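Local coordinates for protein D-alanyl-D-alanine carboxypeptidase (Streptococcus pneumoniae R6, PDB 1XP4) that probably removes the C-terminal D-alanyl residue from the peptides of cell-wall precursors, as a serine-type D-Ala-D-Ala carboxypeptidase of the S11 family, at residues I18-I27 / Y171-K182. Sequence-based numbering, arbitrary orientation.
Sequences IAVEANTGKI and YDVAIVARNLIK
Arg178 reaches from helix 171-182 to the turn of the hairpin 18-27 and grips two backbone carbonyls there. Its side chain is extended from CG to NE, with CG anti to the backbone N (chi1 -173°). This brings the guanidinium edge to the two carbonyl oxygens. NE donates to Ala22 O at 2.8 Å, nearly in line with the carbonyl bond. NH2 donates to Asn23 O at 2.6 Å, from above that carbonyl plane. Both oxygens lie close to the guanidinium plane, so the two bonds fix how the group is turned. Gly25 N and the carbonyl of Thr24 lie over one face. Gly25, at positive phi, brings only backbone to this side of the arginine.

One helical turn further on, Lys182 crosses Asn23 at about a right angle. Its NZ donates to Asn23 OD1 at 3.0 Å, in the plane of the amide. A bend at chi4 (-62°) turns the ammonium to this oxygen. Glu21 braces the turn from within: its OE1 accepts from both Thr24 N and Thr24 OG1.

The other end of the contact is apolar. Ala174 CB meets Ile18 CG2 at 3.9 Å, with Val20 CG2 a little further away. Ile18 CD1 approaches the Tyr171 ring obliquely, 4.0 Å from Tyr171 CD1. Ile27 CD1 comes to the ring edge, 4.1 Å from Tyr171 CE1.

The axes of strand 18-21 and the helix are 8.5 Å apart and cross at -33°. The hairpin forms one edge of the five-stranded antiparallel sheet, with 26-31 outermost and 17-21 paired to 244-253. The helix packs on this sheet, consistent with the penicillin-binding fold of the S11 family. Val173 and Ala177 touch Val236 of strand 234-241. Val176 and Leu180 meet helix 44-57.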
ATOM      1  N   ILE A  18      -1.280  12.516  -1.289  1.00 11.81           N
ATOM      2  CA  ILE A  18       0.138  12.271  -1.074  1.00 13.07           C
ATOM      3  C   ILE A  18       0.554  11.160  -2.023  1.00 14.05           C
ATOM      4  O   ILE A  18      -0.227  10.253  -2.314  1.00 15.61           O
ATOM      5  CB  ILE A  18       0.455  11.825   0.373  1.00 14.08           C
ATOM      6  CG1 ILE A  18       1.970  11.852   0.599  1.00 11.71           C
ATOM      7  CG2 ILE A  18      -0.075  10.411   0.619  1.00 13.24           C
ATOM      8  CD1 ILE A  18       2.394  11.594   2.033  1.00 10.25           C
ATOM      9  N   ALA A  19       1.785  11.239  -2.506  1.00 13.13           N
ATOM     10  CA  ALA A  19       2.311  10.243  -3.418  1.00 12.62           C
ATOM     11  C   ALA A  19       3.666   9.789  -2.899  1.00 13.71           C
ATOM     12  O   ALA A  19       4.478  10.615  -2.481  1.00 16.42           O
ATOM     13  CB  ALA A  19       2.455  10.848  -4.803  1.00 12.42           C
ATOM     14  N   VAL A  20       3.919   8.486  -2.912  1.00 13.08           N
ATOM     15  CA  VAL A  20       5.212   7.985  -2.442  1.00 15.55           C
ATOM     16  C   VAL A  20       5.770   6.876  -3.314  1.00 16.15           C
ATOM     17  O   VAL A  20       5.020   6.145  -3.960  1.00 16.35           O
ATOM     18  CB  VAL A  20       5.137   7.451  -0.993  1.00 12.75           C
ATOM     19  CG1 VAL A  20       4.773   8.574  -0.062  1.00 15.82           C
ATOM     20  CG2 VAL A  20       4.128   6.320  -0.893  1.00 11.43           C
ATOM     21  N   GLU A  21       7.094   6.768  -3.347  1.00 15.97           N
ATOM     22  CA  GLU A  21       7.734   5.715  -4.119  1.00 16.09           C
ATOM     23  C   GLU A  21       7.614   4.519  -3.193  1.00 14.02           C
ATOM     24  O   GLU A  21       8.169   4.515  -2.102  1.00 15.23           O
ATOM     25  CB  GLU A  21       9.191   6.067  -4.391  1.00 15.84           C
ATOM     26  CG  GLU A  21       9.902   5.115  -5.327  1.00 18.24           C
ATOM     27  CD  GLU A  21      10.378   3.867  -4.629  1.00 22.59           C
ATOM     28  OE1 GLU A  21      11.074   4.001  -3.595  1.00 22.48           O
ATOM     29  OE2 GLU A  21      10.066   2.756  -5.115  1.00 26.75           O
ATOM     30  N   ALA A  22       6.860   3.516  -3.624  1.00 13.35           N
ATOM     31  CA  ALA A  22       6.600   2.329  -2.814  1.00 12.93           C
ATOM     32  C   ALA A  22       7.764   1.785  -2.007  1.00 13.74           C
ATOM     33  O   ALA A  22       7.705   1.735  -0.774  1.00 15.57           O
ATOM     34  CB  ALA A  22       6.032   1.222  -3.679  1.00 10.07           C
ATOM     35  N   ASN A  23       8.829   1.393  -2.695  1.00 11.99           N
ATOM     36  CA  ASN A  23       9.954   0.798  -2.017  1.00 12.82           C
ATOM     37  C   ASN A  23      10.593   1.580  -0.875  1.00 14.94           C
ATOM     38  O   ASN A  23      10.772   1.033   0.220  1.00 13.84           O
ATOM     39  CB  ASN A  23      11.017   0.402  -3.026  1.00 16.75           C
ATOM     40  CG  ASN A  23      11.988  -0.595  -2.455  1.00 20.59           C
ATOM     41  OD1 ASN A  23      11.616  -1.399  -1.600  1.00 24.72           O
ATOM     42  ND2 ASN A  23      13.229  -0.568  -2.925  1.00 20.78           N
ATOM     43  N   THR A  24      10.938   2.845  -1.097  1.00 13.63           N
ATOM     44  CA  THR A  24      11.581   3.611  -0.032  1.00 13.27           C
ATOM     45  C   THR A  24      10.630   4.441   0.816  1.00 14.40           C
ATOM     46  O   THR A  24      11.014   4.940   1.871  1.00 16.91           O
ATOM     47  CB  THR A  24      12.667   4.543  -0.588  1.00 13.07           C
ATOM     48  OG1 THR A  24      12.063   5.565  -1.391  1.00 12.58           O
ATOM     49  CG2 THR A  24      13.656   3.750  -1.432  1.00 11.27           C
ATOM     50  N   GLY A  25       9.388   4.581   0.367  1.00 15.11           N
ATOM     51  CA  GLY A  25       8.426   5.364   1.118  1.00 14.07           C
ATOM     52  C   GLY A  25       8.729   6.849   1.051  1.00 14.22           C
ATOM     53  O   GLY A  25       8.214   7.637   1.853  1.00 15.67           O
ATOM     54  N   LYS A  26       9.569   7.232   0.094  1.00 11.04           N
ATOM     55  CA  LYS A  26       9.933   8.627  -0.076  1.00 10.00           C
ATOM     56  C   LYS A  26       8.735   9.404  -0.593  1.00 11.64           C
ATOM     57  O   LYS A  26       8.027   8.954  -1.495  1.00 15.13           O
ATOM     58  CB  LYS A  26      11.094   8.764  -1.057  1.00  6.27           C
ATOM     59  CG  LYS A  26      11.444  10.203  -1.334  1.00  6.17           C
ATOM     60  CD  LYS A  26      12.469  10.348  -2.445  1.00  3.81           C
ATOM     61  CE  LYS A  26      12.657  11.822  -2.823  1.00  1.81           C
ATOM     62  NZ  LYS A  26      13.157  12.669  -1.681  1.00  2.60           N
ATOM     63  N   ILE A  27       8.508  10.577  -0.021  1.00 13.18           N
ATOM     64  CA  ILE A  27       7.382  11.410  -0.425  1.00 15.00           C
ATOM     65  C   ILE A  27       7.703  12.240  -1.671  1.00 16.23           C
ATOM     66  O   ILE A  27       8.685  12.982  -1.705  1.00 17.51           O
ATOM     67  CB  ILE A  27       6.959  12.332   0.738  1.00 13.79           C
ATOM     68  CG1 ILE A  27       6.506  11.469   1.922  1.00 12.63           C
ATOM     69  CG2 ILE A  27       5.871  13.285   0.282  1.00  8.90           C
ATOM     70  CD1 ILE A  27       6.252  12.234   3.202  1.00 12.58           C
ATOM     71  N   TYR A 171      -1.372  10.527   4.499  1.00 15.20           N
ATOM     72  CA  TYR A 171      -0.062  10.047   4.947  1.00 15.63           C
ATOM     73  C   TYR A 171      -0.258   8.652   5.539  1.00 16.70           C
ATOM     74  O   TYR A 171       0.432   7.697   5.164  1.00 15.68           O
ATOM     75  CB  TYR A 171       0.482  10.983   6.027  1.00 15.35           C
ATOM     76  CG  TYR A 171       1.842  10.627   6.581  1.00 18.05           C
ATOM     77  CD1 TYR A 171       3.008  11.082   5.963  1.00 21.27           C
ATOM     78  CD2 TYR A 171       1.969   9.878   7.756  1.00 17.14           C
ATOM     79  CE1 TYR A 171       4.266  10.810   6.504  1.00 18.74           C
ATOM     80  CE2 TYR A 171       3.219   9.602   8.301  1.00 16.89           C
ATOM     81  CZ  TYR A 171       4.362  10.074   7.670  1.00 17.40           C
ATOM     82  OH  TYR A 171       5.606   9.827   8.209  1.00 17.94           O
ATOM     83  N   ASP A 172      -1.203   8.549   6.473  1.00 14.12           N
ATOM     84  CA  ASP A 172      -1.514   7.281   7.107  1.00 15.21           C
ATOM     85  C   ASP A 172      -1.873   6.229   6.061  1.00 15.33           C
ATOM     86  O   ASP A 172      -1.377   5.099   6.110  1.00 16.21           O
ATOM     87  CB  ASP A 172      -2.678   7.439   8.083  1.00 18.99           C
ATOM     88  CG  ASP A 172      -2.304   8.240   9.310  1.00 22.44           C
ATOM     89  OD1 ASP A 172      -1.155   8.102   9.776  1.00 25.30           O
ATOM     90  OD2 ASP A 172      -3.161   8.991   9.823  1.00 21.75           O
ATOM     91  N   VAL A 173      -2.733   6.600   5.114  1.00 12.39           N
ATOM     92  CA  VAL A 173      -3.145   5.673   4.064  1.00 10.86           C
ATOM     93  C   VAL A 173      -1.942   5.175   3.274  1.00 11.68           C
ATOM     94  O   VAL A 173      -1.839   3.982   2.983  1.00 13.02           O
ATOM     95  CB  VAL A 173      -4.146   6.326   3.105  1.00  8.52           C
ATOM     96  CG1 VAL A 173      -4.559   5.341   2.044  1.00  7.37           C
ATOM     97  CG2 VAL A 173      -5.372   6.782   3.874  1.00 13.23           C
ATOM     98  N   ALA A 174      -1.037   6.089   2.931  1.00 11.33           N
ATOM     99  CA  ALA A 174       0.165   5.736   2.188  1.00  9.81           C
ATOM    100  C   ALA A 174       0.894   4.620   2.928  1.00  9.56           C
ATOM    101  O   ALA A 174       1.285   3.613   2.336  1.00 12.42           O
ATOM    102  CB  ALA A 174       1.071   6.948   2.059  1.00  8.29           C
ATOM    103  N   ILE A 175       1.079   4.805   4.229  1.00  7.98           N
ATOM    104  CA  ILE A 175       1.754   3.808   5.044  1.00  7.80           C
ATOM    105  C   ILE A 175       1.031   2.462   4.896  1.00  8.86           C
ATOM    106  O   ILE A 175       1.647   1.449   4.566  1.00 10.43           O
ATOM    107  CB  ILE A 175       1.799   4.273   6.527  1.00  6.62           C
ATOM    108  CG1 ILE A 175       2.785   5.451   6.653  1.00  7.68           C
ATOM    109  CG2 ILE A 175       2.177   3.109   7.442  1.00  1.00           C
ATOM    110  CD1 ILE A 175       2.873   6.115   8.047  1.00  6.19           C
ATOM    111  N   VAL A 176      -0.279   2.461   5.111  1.00  7.83           N
ATOM    112  CA  VAL A 176      -1.080   1.250   4.976  1.00  8.48           C
ATOM    113  C   VAL A 176      -0.869   0.589   3.611  1.00  9.64           C
ATOM    114  O   VAL A 176      -0.520  -0.590   3.513  1.00 11.72           O
ATOM    115  CB  VAL A 176      -2.581   1.573   5.143  1.00  8.74           C
ATOM    116  CG1 VAL A 176      -3.430   0.347   4.788  1.00  5.80           C
ATOM    117  CG2 VAL A 176      -2.849   2.032   6.580  1.00  4.32           C
ATOM    118  N   ALA A 177      -1.092   1.350   2.552  1.00 10.15           N
ATOM    119  CA  ALA A 177      -0.911   0.818   1.210  1.00 11.02           C
ATOM    120  C   ALA A 177       0.503   0.251   1.058  1.00 12.28           C
ATOM    121  O   ALA A 177       0.687  -0.858   0.551  1.00 13.10           O
ATOM    122  CB  ALA A 177      -1.162   1.913   0.179  1.00  9.78           C
ATOM    123  N   ARG A 178       1.505   0.999   1.509  1.00 11.49           N
ATOM    124  CA  ARG A 178       2.872   0.520   1.378  1.00 11.58           C
ATOM    125  C   ARG A 178       3.108  -0.792   2.119  1.00 13.02           C
ATOM    126  O   ARG A 178       3.638  -1.746   1.543  1.00 14.03           O
ATOM    127  CB  ARG A 178       3.865   1.565   1.870  1.00 11.31           C
ATOM    128  CG  ARG A 178       5.301   1.182   1.587  1.00 10.60           C
ATOM    129  CD  ARG A 178       6.293   2.130   2.256  1.00 13.62           C
ATOM    130  NE  ARG A 178       7.670   1.700   2.017  1.00 14.11           N
ATOM    131  CZ  ARG A 178       8.577   1.541   2.975  1.00 12.98           C
ATOM    132  NH1 ARG A 178       8.265   1.785   4.239  1.00 14.36           N
ATOM    133  NH2 ARG A 178       9.787   1.103   2.671  1.00 13.78           N
ATOM    134  N   ASN A 179       2.721  -0.850   3.388  1.00 12.30           N
ATOM    135  CA  ASN A 179       2.924  -2.065   4.160  1.00 13.14           C
ATOM    136  C   ASN A 179       2.230  -3.264   3.530  1.00 15.25           C
ATOM    137  O   ASN A 179       2.767  -4.374   3.525  1.00 13.04           O
ATOM    138  CB  ASN A 179       2.435  -1.876   5.590  1.00 15.27           C
ATOM    139  CG  ASN A 179       3.262  -0.871   6.343  1.00 17.02           C
ATOM    140  OD1 ASN A 179       4.431  -0.676   6.030  1.00 16.06           O
ATOM    141  ND2 ASN A 179       2.667  -0.233   7.349  1.00 18.04           N
ATOM    142  N   LEU A 180       1.036  -3.038   2.994  1.00 15.69           N
ATOM    143  CA  LEU A 180       0.296  -4.112   2.355  1.00 16.69           C
ATOM    144  C   LEU A 180       1.025  -4.621   1.103  1.00 18.74           C
ATOM    145  O   LEU A 180       1.318  -5.812   0.992  1.00 19.34           O
ATOM    146  CB  LEU A 180      -1.115  -3.644   1.986  1.00 11.58           C
ATOM    147  CG  LEU A 180      -1.945  -4.668   1.204  1.00  9.83           C
ATOM    148  CD1 LEU A 180      -2.040  -5.958   1.984  1.00  7.40           C
ATOM    149  CD2 LEU A 180      -3.321  -4.110   0.928  1.00 10.46           C
ATOM    150  N   ILE A 181       1.320  -3.721   0.168  1.00 19.22           N
ATOM    151  CA  ILE A 181       1.995  -4.101  -1.073  1.00 19.40           C
ATOM    152  C   ILE A 181       3.366  -4.739  -0.857  1.00 18.33           C
ATOM    153  O   ILE A 181       3.714  -5.720  -1.516  1.00 17.95           O
ATOM    154  CB  ILE A 181       2.165  -2.887  -2.005  1.00 20.41           C
ATOM    155  CG1 ILE A 181       0.801  -2.419  -2.496  1.00 19.99           C
ATOM    156  CG2 ILE A 181       3.051  -3.247  -3.186  1.00 20.08           C
ATOM    157  CD1 ILE A 181       0.873  -1.169  -3.363  1.00 23.48           C
ATOM    158  N   LYS A 182       4.143  -4.181   0.064  1.00 16.24           N
ATOM    159  CA  LYS A 182       5.474  -4.701   0.345  1.00 16.49           C
ATOM    160  C   LYS A 182       5.479  -6.062   1.026  1.00 17.85           C
ATOM    161  O   LYS A 182       6.324  -6.898   0.723  1.00 20.22           O
ATOM    162  CB  LYS A 182       6.249  -3.708   1.202  1.00 15.73           C
ATOM    163  CG  LYS A 182       7.344  -2.985   0.457  1.00 15.51           C
ATOM    164  CD  LYS A 182       7.866  -1.841   1.289  1.00 18.42           C
ATOM    165  CE  LYS A 182       9.190  -1.360   0.759  1.00 20.09           C
ATOM    166  NZ  LYS A 182      10.193  -2.452   0.839  1.00 22.09           N
TER